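Local coordinates for protein galactose-1-phosphate uridylyltransferase (Bacillus cereus, PDB 4QVU) that is of unknown function but has a HIT-like fold, binds zinc and may act as a UDP-glucose:hexose-1-phosphate uridylyltransferase, at residues 85-90 with 177-182; 169-174 with 184-189; 105-110 with 206-211. All coordinates share one frame; numbering follows the deposited sequence.

Contact 1. Residues 85-90 with 177-182; sequences LIRFSI and GCIDEL. With ZN (zinc ion), chain B.
Ile179 stands between the apolar flank of helix 79-97 and the stem of Arg87, and it carries the middle of the contact. Its CD1 meets Ile90 at CB (3.7 Å), while its CG1 passes CG2 of Ile86 at 3.8 Å; with both isoleucines it slides past in the opposite direction. With CG1 of Ile179 anti to the backbone N (chi1 -169°) and CD1 extended beyond it, CD1 reaches the other helix, and CG2 is left to lie in the plane of the Arg87 guanidinium, at its edge, 3.5 Å from NE. At the solvent-exposed margin Arg87 stretches from CG to NE as an extended chain and brings its charge to Asp180. OD2 of Asp180 sits 2.8 Å from Arg87 NH2, yet over a face of the guanidinium, and the two flat groups are 39° apart. This is a salt bridge of charges alone, with no N-H aimed at the oxygen. A long, flexible arginine suits such a margin: its CG rests on the CG2 and CD1 methyls of Ile179 and its head reaches a carboxylate.

Ile86 and Ile90 are one turn apart, and so present branched apolar surface on the same side of the helix; both also rest on Phe208 of the central sheet. Neighbouring residues of 177-182 serve another purpose. Cys178, at the N-cap position, gives SG to the zinc ion at 2.4 Å, Glu181 adds OE2 at 2.0 Å, and His153 completes the protein ligands through ND1. The start of helix 179-195 is therefore pinned by metal coordination, while Ile179 holds it by apolar contact and Asp180 by an electrostatic attraction that probably tolerates some movement.

Contact 2. Residues 169-174 with 184-189; sequences FNIIIE and NYIQQT
Ile171 turns CG1 anti to its carbonyl carbon (chi1 -45°) and extends beyond it, so that CD1 reaches between Ile186 and Thr189 while CG2 is left for Tyr185. These residues join strand 169-173 to the helix that follows it in the chain, 179-195, which packs on one face of the antiparallel sheet of this HIT-like fold. The two segments run nearly antiparallel, at 168°, with axes 9.5 Å apart.

Ile171 CG2 touches Tyr185 CB at 3.6 Å, and the tyrosine ring leads away from the strand to meet Phe252. Ile171 CD1 lies 3.8 Å from Ile186 CG1. A beta-branched isoleucine suits this strand position because its two arms can fill separate sites on the helix. Farther along, Thr189 CG2 approaches Phe169 CD2 at 3.6 Å, so the threonine spends its methyl on the aromatic side chain. Leu182, one turn before Ile186, extends the same apolar surface beneath Ile171 and Ile173.

The hydroxyl of Thr189 is buried and is satisfied within its own helix: OG1 donates to Tyr185 O at 2.7 Å, and the backbone N of Thr189 reaches that same oxygen from the opposite face of the carbonyl plane.

Contact 3. Residues 105-110 with 206-211; sequences VILYKN and LFFYYL
Leu107 O receives the backbone N-H of Phe208 at 3.0 Å. Two residues on, Lys109 and Leu206 form an antiparallel hydrogen-bonded pair: Lys109 N donates to Leu206 O at 2.9 Å, and Leu206 N returns a bond to Lys109 O at 3.1 Å. Lys109 O also accepts from the side chain of Asn205. Between these bonds lies the non-hydrogen-bonded pair of Tyr108 with Phe207, whose backbones bond outward instead, Tyr108 with Gln125 and Phe207 with Lys218. At Phe208 the pairing opens: Leu107 N is 4.8 Å from Phe208 O, too far for a return bond, and the hydroxyl of Tyr232 of the second subunit serves that oxygen instead.

The side chains divide between the two faces. Leu107 has CG anti to the backbone N (chi1 169°), which lays it beside Phe208; both point toward helix 79-97, and CD2 of Leu107 makes a CH-pi contact over the phenyl ring, 4.0 Å from its centroid. Phe207 CD1 meets Tyr108 CB at 3.7 Å on the face of the sheet that bears these two residues, where Tyr232 of the second subunit packs against Phe207. Lys109, though buried, lays CB against CB of Leu206 (3.9 Å) and carries its extended chain onward until NZ is hydrogen-bonded to Tyr204 OH; a long lysine thus combines an apolar stem with a polar end, probably charged, held by Tyr204 and, weakly, by Glu66. Backbone pairing of this kind, between the N-terminal and C-terminal DUF4931 regions, is consistent with two HIT-like halves joined in one continuous antiparallel sheet.

Overall arrangement
Contact 1 and contact 2 have centres about 10 Å apart and share helix 179-195; contact 3 has its centre about 13 Å from each of theirs, at the middle of the antiparallel sheet. In chain order come helix 79-97, strand 104-111, strand 169-173, helix 179-195 and strand 203-211, so the same helix-then-strand step occurs in both DUF4931 regions. The two helices lie against one face of the sheet and meet each other in contact 1, while the two strands meet in contact 3. Phe208 binds the layers together, for Ile186 of contact 2 also packs on its ring. The two regions are thus joined through sheet and helices alike, with the zinc site at the start of helix 179-195.

Contact 1. Residues 85-90 with 177-182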
loop_
_atom_site.group_PDB
_atom_site.type_symbol
_atom_site.label_atom_id
_atom_site.label_comp_id
_atom_site.label_asym_id
_atom_site.label_seq_id
_atom_site.Cartn_x
_atom_site.Cartn_y
_atom_site.Cartn_z
ATOM N N LEU A 85 -36.408 3.916 -2.862
ATOM C CA LEU A 85 -35.590 2.989 -2.085
ATOM C C LEU A 85 -34.404 3.722 -1.423
ATOM O O LEU A 85 -34.171 3.508 -0.232
ATOM C CB LEU A 85 -35.083 1.814 -2.945
ATOM C CG LEU A 85 -34.135 0.819 -2.256
ATOM C CD1 LEU A 85 -34.832 0.045 -1.142
ATOM C CD2 LEU A 85 -33.517 -0.133 -3.258
ATOM N N ILE A 86 -33.686 4.588 -2.171
ATOM C CA ILE A 86 -32.541 5.315 -1.628
ATOM C C ILE A 86 -33.051 6.360 -0.612
ATOM O O ILE A 86 -32.455 6.476 0.455
ATOM C CB ILE A 86 -31.660 5.926 -2.759
ATOM C CG1 ILE A 86 -30.950 4.798 -3.573
ATOM C CG2 ILE A 86 -30.636 6.973 -2.255
ATOM C CD1 ILE A 86 -29.996 3.810 -2.790
ATOM N N ARG A 87 -34.183 7.035 -0.883
ATOM C CA ARG A 87 -34.751 8.003 0.059
ATOM C C ARG A 87 -35.148 7.325 1.382
ATOM O O ARG A 87 -34.781 7.833 2.437
ATOM C CB ARG A 87 -35.942 8.743 -0.546
ATOM C CG ARG A 87 -35.496 9.932 -1.370
ATOM C CD ARG A 87 -36.641 10.656 -2.033
ATOM N NE ARG A 87 -36.183 11.917 -2.612
ATOM C CZ ARG A 87 -36.959 12.774 -3.261
ATOM N NH1 ARG A 87 -38.249 12.511 -3.440
ATOM N NH2 ARG A 87 -36.452 13.900 -3.747
ATOM N N PHE A 88 -35.824 6.168 1.332
ATOM C CA PHE A 88 -36.225 5.407 2.520
ATOM C C PHE A 88 -34.989 4.966 3.336
ATOM O O PHE A 88 -34.934 5.226 4.539
ATOM C CB PHE A 88 -37.054 4.179 2.095
ATOM C CG PHE A 88 -37.665 3.349 3.201
ATOM C CD1 PHE A 88 -38.945 3.626 3.675
ATOM C CD2 PHE A 88 -36.986 2.257 3.730
ATOM C CE1 PHE A 88 -39.526 2.834 4.672
ATOM C CE2 PHE A 88 -37.568 1.462 4.724
ATOM C CZ PHE A 88 -38.832 1.759 5.189
ATOM N N SER A 89 -33.997 4.333 2.666
ATOM C CA SER A 89 -32.758 3.803 3.252
ATOM C C SER A 89 -31.942 4.876 3.971
ATOM O O SER A 89 -31.627 4.678 5.141
ATOM C CB SER A 89 -31.890 3.156 2.179
ATOM O OG SER A 89 -32.564 2.052 1.599
ATOM N N ILE A 90 -31.593 5.986 3.275
ATOM C CA ILE A 90 -30.821 7.112 3.807
ATOM C C ILE A 90 -31.557 7.740 5.008
ATOM O O ILE A 90 -30.915 7.982 6.029
ATOM C CB ILE A 90 -30.544 8.174 2.693
ATOM C CG1 ILE A 90 -29.677 7.624 1.526
ATOM C CG2 ILE A 90 -29.989 9.511 3.247
ATOM C CD1 ILE A 90 -28.289 7.441 1.780
ATOM N N GLY A 177 -30.653 17.298 -0.662
ATOM C CA GLY A 177 -31.563 17.528 -1.786
ATOM C C GLY A 177 -31.162 16.861 -3.095
ATOM O O GLY A 177 -32.005 16.701 -3.984
ATOM N N CYS A 178 -29.872 16.438 -3.214
ATOM C CA CYS A 178 -29.293 15.770 -4.391
ATOM C C CYS A 178 -29.372 14.231 -4.256
ATOM O O CYS A 178 -28.651 13.519 -4.962
ATOM C CB CYS A 178 -27.847 16.215 -4.588
ATOM S SG CYS A 178 -27.594 18.003 -4.492
ATOM N N ILE A 179 -30.251 13.727 -3.370
ATOM C CA ILE A 179 -30.426 12.305 -3.077
ATOM C C ILE A 179 -30.943 11.532 -4.329
ATOM O O ILE A 179 -30.519 10.389 -4.533
ATOM C CB ILE A 179 -31.356 12.108 -1.846
ATOM C CG1 ILE A 179 -31.344 10.647 -1.348
ATOM C CG2 ILE A 179 -32.787 12.714 -2.034
ATOM C CD1 ILE A 179 -31.793 10.460 0.050
ATOM N N ASP A 180 -31.803 12.150 -5.170
ATOM C CA ASP A 180 -32.312 11.507 -6.386
ATOM C C ASP A 180 -31.201 11.388 -7.445
ATOM O O ASP A 180 -31.234 10.471 -8.268
ATOM C CB ASP A 180 -33.513 12.269 -6.946
ATOM C CG ASP A 180 -34.766 12.209 -6.083
ATOM O OD1 ASP A 180 -34.873 11.278 -5.248
ATOM O OD2 ASP A 180 -35.675 13.044 -6.300
ATOM N N GLU A 181 -30.209 12.294 -7.401
ATOM C CA GLU A 181 -29.063 12.263 -8.305
ATOM C C GLU A 181 -28.139 11.135 -7.893
ATOM O O GLU A 181 -27.619 10.443 -8.761
ATOM C CB GLU A 181 -28.324 13.608 -8.327
ATOM C CG GLU A 181 -29.155 14.744 -8.891
ATOM C CD GLU A 181 -28.458 16.086 -8.893
ATOM O OE1 GLU A 181 -27.594 16.310 -9.772
ATOM O OE2 GLU A 181 -28.806 16.930 -8.036
ATOM N N LEU A 182 -27.975 10.923 -6.561
ATOM C CA LEU A 182 -27.174 9.852 -5.950
ATOM C C LEU A 182 -27.735 8.495 -6.381
ATOM O O LEU A 182 -26.992 7.684 -6.932
ATOM C CB LEU A 182 -27.172 10.005 -4.409
ATOM C CG LEU A 182 -26.393 8.985 -3.555
ATOM C CD1 LEU A 182 -24.906 9.124 -3.751
ATOM C CD2 LEU A 182 -26.692 9.188 -2.077
HETATM ZN ZN ZN B . -28.658 18.345 -6.606
#

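Contact 2. Residues 169-174 with 184-189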
loop_
_atom_site.group_PDB
_atom_site.type_symbol
_atom_site.label_atom_id
_atom_site.label_comp_id
_atom_site.label_asym_id
_atom_site.label_seq_id
_atom_site.Cartn_x
_atom_site.Cartn_y
_atom_site.Cartn_z
ATOM N N PHE A 169 -15.778 2.754 -6.578
ATOM C CA PHE A 169 -16.447 3.907 -7.175
ATOM C C PHE A 169 -17.095 4.726 -6.070
ATOM O O PHE A 169 -17.925 4.209 -5.325
ATOM C CB PHE A 169 -17.483 3.477 -8.229
ATOM C CG PHE A 169 -16.964 2.570 -9.324
ATOM C CD1 PHE A 169 -16.211 3.082 -10.375
ATOM C CD2 PHE A 169 -17.264 1.215 -9.327
ATOM C CE1 PHE A 169 -15.740 2.247 -11.389
ATOM C CE2 PHE A 169 -16.807 0.384 -10.355
ATOM C CZ PHE A 169 -16.062 0.908 -11.386
ATOM N N ASN A 170 -16.685 5.993 -5.939
ATOM C CA ASN A 170 -17.182 6.897 -4.905
ATOM C C ASN A 170 -18.130 7.899 -5.517
ATOM O O ASN A 170 -17.776 8.599 -6.467
ATOM C CB ASN A 170 -16.022 7.597 -4.199
ATOM C CG ASN A 170 -14.993 6.630 -3.660
ATOM O OD1 ASN A 170 -15.255 5.836 -2.752
ATOM N ND2 ASN A 170 -13.818 6.634 -4.256
ATOM N N ILE A 171 -19.356 7.926 -4.991
ATOM C CA ILE A 171 -20.409 8.841 -5.409
ATOM C C ILE A 171 -20.658 9.769 -4.225
ATOM O O ILE A 171 -21.090 9.305 -3.167
ATOM C CB ILE A 171 -21.674 8.089 -5.885
ATOM C CG1 ILE A 171 -21.328 6.913 -6.820
ATOM C CG2 ILE A 171 -22.631 9.062 -6.535
ATOM C CD1 ILE A 171 -22.468 6.024 -7.162
ATOM N N ILE A 172 -20.318 11.063 -4.374
ATOM C CA ILE A 172 -20.423 12.051 -3.288
ATOM C C ILE A 172 -21.431 13.153 -3.640
ATOM O O ILE A 172 -21.387 13.697 -4.742
ATOM C CB ILE A 172 -19.014 12.690 -2.961
ATOM C CG1 ILE A 172 -17.867 11.646 -2.838
ATOM C CG2 ILE A 172 -19.051 13.613 -1.740
ATOM C CD1 ILE A 172 -17.026 11.462 -4.063
ATOM N N ILE A 173 -22.310 13.495 -2.676
ATOM C CA ILE A 173 -23.253 14.630 -2.722
ATOM C C ILE A 173 -22.938 15.501 -1.501
ATOM O O ILE A 173 -22.515 14.979 -0.470
ATOM C CB ILE A 173 -24.772 14.283 -2.836
ATOM C CG1 ILE A 173 -25.276 13.399 -1.662
ATOM C CG2 ILE A 173 -25.091 13.682 -4.207
ATOM C CD1 ILE A 173 -26.788 13.251 -1.542
ATOM N N GLU A 174 -23.102 16.820 -1.630
ATOM C CA GLU A 174 -22.784 17.761 -0.554
ATOM C C GLU A 174 -24.062 18.234 0.155
ATOM O O GLU A 174 -23.983 18.709 1.290
ATOM C CB GLU A 174 -21.997 18.951 -1.126
ATOM C CG GLU A 174 -21.051 19.599 -0.130
ATOM C CD GLU A 174 -19.990 20.467 -0.780
ATOM O OE1 GLU A 174 -19.041 19.899 -1.369
ATOM O OE2 GLU A 174 -20.097 21.711 -0.684
ATOM N N ASN A 184 -29.607 7.735 -8.952
ATOM C CA ASN A 184 -29.399 7.519 -10.384
ATOM C C ASN A 184 -27.959 7.077 -10.667
ATOM O O ASN A 184 -27.761 6.162 -11.463
ATOM C CB ASN A 184 -29.732 8.774 -11.197
ATOM C CG ASN A 184 -29.629 8.560 -12.695
ATOM O OD1 ASN A 184 -30.290 7.685 -13.278
ATOM N ND2 ASN A 184 -28.791 9.355 -13.352
ATOM N N TYR A 185 -26.965 7.718 -10.008
ATOM C CA TYR A 185 -25.538 7.413 -10.153
ATOM C C TYR A 185 -25.227 6.019 -9.608
ATOM O O TYR A 185 -24.428 5.307 -10.218
ATOM C CB TYR A 185 -24.676 8.476 -9.457
ATOM C CG TYR A 185 -24.342 9.663 -10.338
ATOM C CD1 TYR A 185 -25.343 10.484 -10.852
ATOM C CD2 TYR A 185 -23.019 10.000 -10.613
ATOM C CE1 TYR A 185 -25.042 11.576 -11.660
ATOM C CE2 TYR A 185 -22.703 11.100 -11.414
ATOM C CZ TYR A 185 -23.719 11.878 -11.942
ATOM O OH TYR A 185 -23.424 12.968 -12.725
ATOM N N ILE A 186 -25.877 5.610 -8.492
ATOM C CA ILE A 186 -25.690 4.263 -7.935
ATOM C C ILE A 186 -26.194 3.252 -8.967
ATOM O O ILE A 186 -25.441 2.367 -9.357
ATOM C CB ILE A 186 -26.374 4.073 -6.553
ATOM C CG1 ILE A 186 -25.738 4.972 -5.475
ATOM C CG2 ILE A 186 -26.330 2.595 -6.126
ATOM C CD1 ILE A 186 -26.549 5.073 -4.188
ATOM N N GLN A 187 -27.434 3.437 -9.463
ATOM C CA GLN A 187 -28.058 2.540 -10.431
ATOM C C GLN A 187 -27.195 2.375 -11.684
ATOM O O GLN A 187 -26.977 1.238 -12.087
ATOM C CB GLN A 187 -29.457 3.011 -10.815
ATOM C CG GLN A 187 -30.214 1.950 -11.607
ATOM C CD GLN A 187 -31.624 2.335 -11.937
ATOM O OE1 GLN A 187 -31.904 3.440 -12.419
ATOM N NE2 GLN A 187 -32.528 1.388 -11.764
ATOM N N GLN A 188 -26.670 3.471 -12.266
ATOM C CA GLN A 188 -25.840 3.394 -13.478
ATOM C C GLN A 188 -24.508 2.703 -13.199
ATOM O O GLN A 188 -24.111 1.846 -13.990
ATOM C CB GLN A 188 -25.589 4.782 -14.098
ATOM C CG GLN A 188 -26.845 5.459 -14.665
ATOM C CD GLN A 188 -27.614 4.566 -15.618
ATOM O OE1 GLN A 188 -28.621 3.947 -15.246
ATOM N NE2 GLN A 188 -27.127 4.436 -16.850
ATOM N N THR A 189 -23.849 3.025 -12.068
ATOM C CA THR A 189 -22.577 2.407 -11.711
ATOM C C THR A 189 -22.801 0.907 -11.498
ATOM O O THR A 189 -21.999 0.126 -11.992
ATOM C CB THR A 189 -21.929 3.085 -10.486
ATOM O OG1 THR A 189 -21.867 4.507 -10.686
ATOM C CG2 THR A 189 -20.525 2.547 -10.199
#

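Contact 3. Residues 105-110 with 206-211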
loop_
_atom_site.group_PDB
_atom_site.type_symbol
_atom_site.label_atom_id
_atom_site.label_comp_id
_atom_site.label_asym_id
_atom_site.label_seq_id
_atom_site.Cartn_x
_atom_site.Cartn_y
_atom_site.Cartn_z
ATOM N N VAL A 105 -24.026 4.324 13.010
ATOM C CA VAL A 105 -24.962 3.431 12.331
ATOM C C VAL A 105 -24.465 3.229 10.888
ATOM O O VAL A 105 -24.198 4.197 10.177
ATOM C CB VAL A 105 -26.421 3.972 12.391
ATOM C CG1 VAL A 105 -27.350 3.177 11.489
ATOM C CG2 VAL A 105 -26.948 3.984 13.820
ATOM N N ILE A 106 -24.333 1.962 10.478
ATOM C CA ILE A 106 -23.890 1.561 9.147
ATOM C C ILE A 106 -25.090 1.238 8.266
ATOM O O ILE A 106 -26.019 0.561 8.711
ATOM C CB ILE A 106 -22.937 0.338 9.255
ATOM C CG1 ILE A 106 -21.533 0.761 9.728
ATOM C CG2 ILE A 106 -22.861 -0.432 7.933
ATOM C CD1 ILE A 106 -20.538 -0.392 9.900
ATOM N N LEU A 107 -25.032 1.700 7.010
ATOM C CA LEU A 107 -25.953 1.428 5.909
ATOM C C LEU A 107 -25.120 0.852 4.758
ATOM O O LEU A 107 -24.182 1.508 4.273
ATOM C CB LEU A 107 -26.760 2.681 5.487
ATOM C CG LEU A 107 -27.572 2.597 4.165
ATOM C CD1 LEU A 107 -28.681 1.562 4.224
ATOM C CD2 LEU A 107 -28.151 3.920 3.796
ATOM N N TYR A 108 -25.425 -0.396 4.362
ATOM C CA TYR A 108 -24.681 -1.068 3.303
ATOM C C TYR A 108 -25.534 -2.165 2.647
ATOM O O TYR A 108 -26.573 -2.566 3.182
ATOM C CB TYR A 108 -23.346 -1.655 3.850
ATOM C CG TYR A 108 -23.447 -2.971 4.589
ATOM C CD1 TYR A 108 -23.914 -3.025 5.898
ATOM C CD2 TYR A 108 -22.999 -4.154 4.008
ATOM C CE1 TYR A 108 -23.994 -4.233 6.590
ATOM C CE2 TYR A 108 -23.064 -5.370 4.695
ATOM C CZ TYR A 108 -23.559 -5.402 5.987
ATOM O OH TYR A 108 -23.617 -6.592 6.663
ATOM N N LYS A 109 -25.079 -2.632 1.475
ATOM C CA LYS A 109 -25.717 -3.674 0.675
ATOM C C LYS A 109 -24.692 -4.707 0.224
ATOM O O LYS A 109 -23.530 -4.371 -0.013
ATOM C CB LYS A 109 -26.422 -3.065 -0.554
ATOM C CG LYS A 109 -27.199 -4.090 -1.354
ATOM C CD LYS A 109 -27.787 -3.601 -2.655
ATOM C CE LYS A 109 -28.495 -4.766 -3.300
ATOM N NZ LYS A 109 -29.152 -4.393 -4.572
ATOM N N ASN A 110 -25.144 -5.959 0.091
ATOM C CA ASN A 110 -24.395 -7.091 -0.456
ATOM C C ASN A 110 -25.203 -7.663 -1.607
ATOM O O ASN A 110 -26.410 -7.858 -1.448
ATOM C CB ASN A 110 -24.109 -8.157 0.613
ATOM C CG ASN A 110 -23.448 -7.674 1.876
ATOM O OD1 ASN A 110 -22.633 -6.751 1.871
ATOM N ND2 ASN A 110 -23.762 -8.322 2.989
ATOM N N LEU A 206 -22.492 -2.038 -1.700
ATOM C CA LEU A 206 -22.722 -0.613 -1.502
ATOM C C LEU A 206 -22.353 -0.297 -0.101
ATOM O O LEU A 206 -22.731 -1.054 0.788
ATOM C CB LEU A 206 -24.158 -0.126 -1.794
ATOM C CG LEU A 206 -24.809 -0.376 -3.146
ATOM C CD1 LEU A 206 -26.159 0.296 -3.170
ATOM C CD2 LEU A 206 -23.960 0.144 -4.305
ATOM N N PHE A 207 -21.599 0.777 0.114
ATOM C CA PHE A 207 -21.263 1.251 1.457
ATOM C C PHE A 207 -21.588 2.710 1.545
ATOM O O PHE A 207 -21.187 3.475 0.668
ATOM C CB PHE A 207 -19.803 0.999 1.842
ATOM C CG PHE A 207 -19.382 -0.441 1.763
ATOM C CD1 PHE A 207 -19.799 -1.357 2.721
ATOM C CD2 PHE A 207 -18.561 -0.884 0.734
ATOM C CE1 PHE A 207 -19.429 -2.692 2.638
ATOM C CE2 PHE A 207 -18.177 -2.216 0.662
ATOM C CZ PHE A 207 -18.615 -3.111 1.613
ATOM N N PHE A 208 -22.335 3.100 2.578
ATOM C CA PHE A 208 -22.698 4.492 2.760
ATOM C C PHE A 208 -21.936 5.066 3.927
ATOM O O PHE A 208 -21.654 4.365 4.900
ATOM C CB PHE A 208 -24.206 4.652 2.953
ATOM C CG PHE A 208 -25.012 4.425 1.695
ATOM C CD1 PHE A 208 -25.370 3.136 1.297
ATOM C CD2 PHE A 208 -25.452 5.502 0.930
ATOM C CE1 PHE A 208 -26.133 2.930 0.143
ATOM C CE2 PHE A 208 -26.221 5.293 -0.226
ATOM C CZ PHE A 208 -26.562 4.008 -0.607
ATOM N N TYR A 209 -21.569 6.349 3.796
ATOM C CA TYR A 209 -20.817 7.113 4.796
ATOM C C TYR A 209 -21.363 8.530 4.918
ATOM O O TYR A 209 -21.768 9.130 3.914
ATOM C CB TYR A 209 -19.307 7.184 4.434
ATOM C CG TYR A 209 -18.685 5.891 3.937
ATOM C CD1 TYR A 209 -18.856 5.472 2.620
ATOM C CD2 TYR A 209 -17.843 5.138 4.756
ATOM C CE1 TYR A 209 -18.293 4.287 2.156
ATOM C CE2 TYR A 209 -17.233 3.972 4.288
ATOM C CZ TYR A 209 -17.480 3.541 2.994
ATOM O OH TYR A 209 -16.895 2.400 2.510
ATOM N N TYR A 210 -21.379 9.053 6.152
ATOM C CA TYR A 210 -21.715 10.438 6.444
ATOM C C TYR A 210 -20.434 11.025 7.011
ATOM O O TYR A 210 -20.098 10.786 8.174
ATOM C CB TYR A 210 -22.958 10.606 7.353
ATOM C CG TYR A 210 -23.308 12.064 7.576
ATOM C CD1 TYR A 210 -24.053 12.774 6.636
ATOM C CD2 TYR A 210 -22.836 12.753 8.691
ATOM C CE1 TYR A 210 -24.339 14.127 6.814
ATOM C CE2 TYR A 210 -23.106 14.108 8.872
ATOM C CZ TYR A 210 -23.861 14.789 7.932
ATOM O OH TYR A 210 -24.129 16.122 8.102
ATOM N N LEU A 211 -19.646 11.664 6.126
ATOM C CA LEU A 211 -18.316 12.204 6.411
ATOM C C LEU A 211 -18.202 13.641 5.933
ATOM O O LEU A 211 -18.644 13.938 4.828
ATOM C CB LEU A 211 -17.271 11.313 5.693
ATOM C CG LEU A 211 -15.777 11.667 5.851
ATOM C CD1 LEU A 211 -15.282 11.432 7.283
ATOM C CD2 LEU A 211 -14.926 10.851 4.908
#